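Cupin domain protein (Microcystis aeruginosa DIANCHI905, PDB 5ZBF) is an iron(II)-bound bicupin that binds 4-hydroxyphenylpyruvic acid in a pocket that includes its metal site and probably acts as an isomerase in building the Choi moiety of aeruginosins. Local coordinates at residues M140-P143 and S144-I148; Y184-S187 and K188-K191. One frame throughout, in Å; residues are numbered along the deposited sequence. Where two conformers were deposited one is given.

Contact 1: residues M140-P143 and S144-I148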
loop_
_atom_site.group_PDB
_atom_site.type_symbol
_atom_site.label_atom_id
_atom_site.label_comp_id
_atom_site.label_asym_id
_atom_site.label_seq_id
_atom_site.Cartn_x
_atom_site.Cartn_y
_atom_site.Cartn_z
ATOM N N MET A 140 -3.244 -6.300 -8.912
ATOM C CA MET A 140 -3.524 -7.374 -9.857
ATOM C C MET A 140 -4.610 -8.301 -9.365
ATOM O O MET A 140 -4.757 -8.512 -8.165
ATOM C CB MET A 140 -2.258 -8.183 -10.098
ATOM C CG MET A 140 -1.759 -8.936 -8.885
ATOM S SD MET A 140 -0.134 -9.639 -9.186
ATOM C CE MET A 140 -0.499 -10.829 -10.465
ATOM N N LYS A 141 -5.343 -8.878 -10.314
ATOM C CA LYS A 141 -6.369 -9.857 -9.987
ATOM C C LYS A 141 -5.734 -11.232 -9.945
ATOM O O LYS A 141 -5.048 -11.636 -10.898
ATOM C CB LYS A 141 -7.504 -9.825 -11.009
ATOM C CG LYS A 141 -8.464 -8.677 -10.782
ATOM C CD LYS A 141 -9.793 -8.879 -11.495
ATOM C CE LYS A 141 -10.919 -8.151 -10.778
ATOM N NZ LYS A 141 -10.841 -6.677 -10.952
ATOM N N ILE A 142 -5.945 -11.928 -8.835
ATOM C CA ILE A 142 -5.553 -13.328 -8.684
ATOM C C ILE A 142 -6.792 -14.155 -9.013
ATOM O O ILE A 142 -7.737 -14.169 -8.235
ATOM C CB ILE A 142 -5.091 -13.651 -7.241
ATOM C CG1 ILE A 142 -4.000 -12.670 -6.762
ATOM C CG2 ILE A 142 -4.600 -15.096 -7.150
ATOM C CD1 ILE A 142 -2.746 -12.640 -7.615
ATOM N N PRO A 143 -6.805 -14.842 -10.172
ATOM C CA PRO A 143 -8.031 -15.570 -10.532
ATOM C C PRO A 143 -8.415 -16.678 -9.549
ATOM O O PRO A 143 -7.554 -17.231 -8.874
ATOM C CB PRO A 143 -7.686 -16.178 -11.896
ATOM C CG PRO A 143 -6.582 -15.331 -12.430
ATOM C CD PRO A 143 -5.783 -14.931 -11.228
ATOM N N SER A 144 -9.702 -16.993 -9.473
ATOM C CA SER A 144 -10.172 -18.139 -8.698
ATOM C C SER A 144 -9.366 -19.377 -9.055
ATOM O O SER A 144 -9.197 -19.688 -10.230
ATOM C CB SER A 144 -11.646 -18.423 -8.980
ATOM O OG SER A 144 -12.037 -19.625 -8.349
ATOM N N GLY A 145 -8.853 -20.066 -8.042
ATOM C CA GLY A 145 -8.077 -21.290 -8.261
ATOM C C GLY A 145 -6.594 -21.102 -8.531
ATOM O O GLY A 145 -5.835 -22.075 -8.512
ATOM N N TYR A 146 -6.162 -19.865 -8.763
ATOM C CA TYR A 146 -4.779 -19.615 -9.160
ATOM C C TYR A 146 -3.805 -19.821 -8.000
ATOM O O TYR A 146 -4.077 -19.417 -6.871
ATOM C CB TYR A 146 -4.636 -18.207 -9.735
ATOM C CG TYR A 146 -3.272 -17.948 -10.304
ATOM C CD1 TYR A 146 -2.972 -18.305 -11.607
ATOM C CD2 TYR A 146 -2.270 -17.362 -9.527
ATOM C CE1 TYR A 146 -1.716 -18.076 -12.137
ATOM C CE2 TYR A 146 -1.017 -17.134 -10.044
ATOM C CZ TYR A 146 -0.742 -17.500 -11.352
ATOM O OH TYR A 146 0.498 -17.282 -11.880
ATOM N N SER A 147 -2.672 -20.450 -8.298
ATOM C CA SER A 147 -1.587 -20.640 -7.339
ATOM C C SER A 147 -0.446 -19.690 -7.675
ATOM O O SER A 147 0.141 -19.801 -8.743
ATOM C CB SER A 147 -1.067 -22.080 -7.393
ATOM O OG SER A 147 -1.859 -22.951 -6.609
ATOM N N ILE A 148 -0.133 -18.776 -6.754
ATOM C CA ILE A 148 0.996 -17.863 -6.911
ATOM C C ILE A 148 2.240 -18.691 -6.655
ATOM O O ILE A 148 2.414 -19.186 -5.545
ATOM C CB ILE A 148 0.942 -16.685 -5.904
ATOM C CG1 ILE A 148 -0.369 -15.900 -6.060
ATOM C CG2 ILE A 148 2.143 -15.766 -6.100
ATOM C CD1 ILE A 148 -0.675 -14.973 -4.904
#
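Ile142, just before the turn, and Tyr146, its last residue, meet where methyl CG2 of Ile142 comes obliquely against the tyrosine ring, 4.0 Å from CD2. With that methyl anti to its own backbone N, the other branch of Ile142 (chi1 -52°) runs beside the N and carries CD1 to CD1 of Ile148, 4.1 Å away; the two isoleucine side chains cross at about a right angle. Pro143 extends the apolar patch: its CD lies 3.8 Å from CB of Tyr146, the two side chains side by side and pointing the same way. The backbone makes a type II beta turn from Pro143 to Tyr146, linking strand 135-142 to strand 147-152 in the second cupin domain. Gly145 takes its third position with phi 86°, the left-handed conformation that a type II turn needs there and that glycine readily adopts. Tyr146 N closes the turn on Pro143 O at 3.0 Å, in a fairly straight bond (159° at the hydrogen) whose donor sits above the carbonyl plane. At the polar edge, Ser144 turns its side chain outward and its OG bonds to Ser197 O, while its N is held by Asp200. Asn195 ND2 bonds Ile142 O and, weakly, Pro143 O.

Contact 2: residues Y184-S187 and K188-K191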
loop_
_atom_site.group_PDB
_atom_site.type_symbol
_atom_site.label_atom_id
_atom_site.label_comp_id
_atom_site.label_asym_id
_atom_site.label_seq_id
_atom_site.Cartn_x
_atom_site.Cartn_y
_atom_site.Cartn_z
ATOM N N TYR A 184 3.972 -9.404 5.224
ATOM C CA TYR A 184 5.267 -8.772 5.056
ATOM C C TYR A 184 6.299 -9.857 4.778
ATOM O O TYR A 184 6.493 -10.754 5.596
ATOM C CB TYR A 184 5.645 -7.989 6.313
ATOM C CG TYR A 184 7.087 -7.540 6.323
ATOM C CD1 TYR A 184 7.611 -6.816 5.260
ATOM C CD2 TYR A 184 7.932 -7.844 7.395
ATOM C CE1 TYR A 184 8.935 -6.397 5.259
ATOM C CE2 TYR A 184 9.253 -7.425 7.402
ATOM C CZ TYR A 184 9.749 -6.706 6.329
ATOM O OH TYR A 184 11.068 -6.291 6.310
ATOM N N ALA A 185 6.944 -9.767 3.620
ATOM C CA ALA A 185 7.978 -10.726 3.223
ATOM C C ALA A 185 9.310 -10.000 3.138
ATOM O O ALA A 185 9.544 -9.258 2.186
ATOM C CB ALA A 185 7.636 -11.360 1.881
ATOM N N PRO A 186 10.183 -10.195 4.141
ATOM C CA PRO A 186 11.509 -9.596 4.075
ATOM C C PRO A 186 12.290 -10.095 2.875
ATOM O O PRO A 186 11.909 -11.094 2.250
ATOM C CB PRO A 186 12.188 -10.075 5.366
ATOM C CG PRO A 186 11.085 -10.449 6.273
ATOM C CD PRO A 186 9.967 -10.924 5.401
ATOM N N SER A 187 13.385 -9.409 2.571
ATOM C CA SER A 187 14.274 -9.836 1.495
ATOM C C SER A 187 14.639 -11.310 1.644
ATOM O O SER A 187 14.959 -11.779 2.740
ATOM C CB SER A 187 15.544 -8.986 1.470
ATOM O OG SER A 187 15.268 -7.702 0.941
ATOM N N LYS A 188 14.529 -12.033 0.531
ATOM C CA LYS A 188 15.020 -13.416 0.396
ATOM C C LYS A 188 14.154 -14.519 1.014
ATOM O O LYS A 188 14.496 -15.689 0.895
ATOM C CB LYS A 188 16.480 -13.548 0.884
ATOM C CG LYS A 188 17.477 -12.770 0.044
ATOM C CD LYS A 188 18.875 -12.849 0.634
ATOM C CE LYS A 188 19.951 -12.744 -0.435
ATOM N NZ LYS A 188 19.533 -11.935 -1.612
ATOM N N VAL A 189 13.027 -14.172 1.641
ATOM C CA VAL A 189 12.117 -15.166 2.197
ATOM C C VAL A 189 11.330 -15.836 1.053
ATOM O O VAL A 189 11.034 -15.197 0.051
ATOM C CB VAL A 189 11.179 -14.493 3.225
ATOM C CG1 VAL A 189 10.042 -15.404 3.646
ATOM C CG2 VAL A 189 11.979 -14.052 4.443
ATOM N N LEU A 190 11.000 -17.110 1.212
ATOM C CA LEU A 190 10.183 -17.826 0.231
ATOM C C LEU A 190 8.724 -17.470 0.467
ATOM O O LEU A 190 8.229 -17.604 1.583
ATOM C CB LEU A 190 10.361 -19.339 0.381
ATOM C CG LEU A 190 9.546 -20.259 -0.544
ATOM C CD1 LEU A 190 9.842 -19.939 -2.002
ATOM C CD2 LEU A 190 9.837 -21.721 -0.235
ATOM N N LYS A 191 8.036 -17.031 -0.576
ATOM C CA LYS A 191 6.606 -16.781 -0.486
ATOM C C LYS A 191 5.858 -17.486 -1.596
ATOM O O LYS A 191 6.359 -17.653 -2.705
ATOM C CB LYS A 191 6.295 -15.283 -0.482
ATOM C CG LYS A 191 6.868 -14.507 -1.641
ATOM C CD LYS A 191 6.864 -13.007 -1.364
ATOM C CE LYS A 191 8.169 -12.382 -1.817
ATOM N NZ LYS A 191 8.486 -12.646 -3.248
#
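Across Pro186 to Val189 the chain reverses in a type II beta turn, with Lys188 at the third position in a left-handed backbone conformation (phi 78°). Val189 N reaches back to Pro186 O over 3.3 Å; the bond is nearly straight at 168° but weak for its length. Beside this bond Val189 packs on the proline. Its CG2, anti to the carbonyl carbon and beside the backbone N, meets the ring of Pro186 obliquely and comes nearest at CD, 3.8 Å away. Farther from the bend, Ala185 CB touches the aliphatic part of Lys191, 3.7 Å from CD and 3.9 Å from CE. The lysine starts with CG between its backbone N and carbonyl carbon (chi1 54°), which folds the chain over toward the alanine methyl; later bends set CE and NZ, and NZ continues to a long, weak ion pair with Glu157. At the bend itself, Ser187 OG bonds to Glu154 O, tying it to the neighbouring connection between strands 147-152 and 156-161. The arrangement is a type II beta turn joining strand 183-185 to strand 190-194, one of the short strand connections of the cupin beta-barrel (jelly-roll) fold.

After an N-terminal segment whose Phe4 pairs with Tyr184, the chain builds the cupin domain that holds the iron and 4-hydroxyphenylpyruvic acid; both contacts come later, in the second cupin domain. Contact 1 closes the short loop from strand 135-142 into strand 147-152. Contact 2 follows in series, bending strand 183-185 into strand 190-194, so the two loops neither nest nor cross. Each turn takes the chain from the larger antiparallel strand system into the same four-stranded sheet, where strands 147-152 and 190-194 lie side by side and antiparallel. The contact centres are about 19 Å apart, and their nearest atoms, about 5 Å apart, do not touch: the shared strand pair connects them.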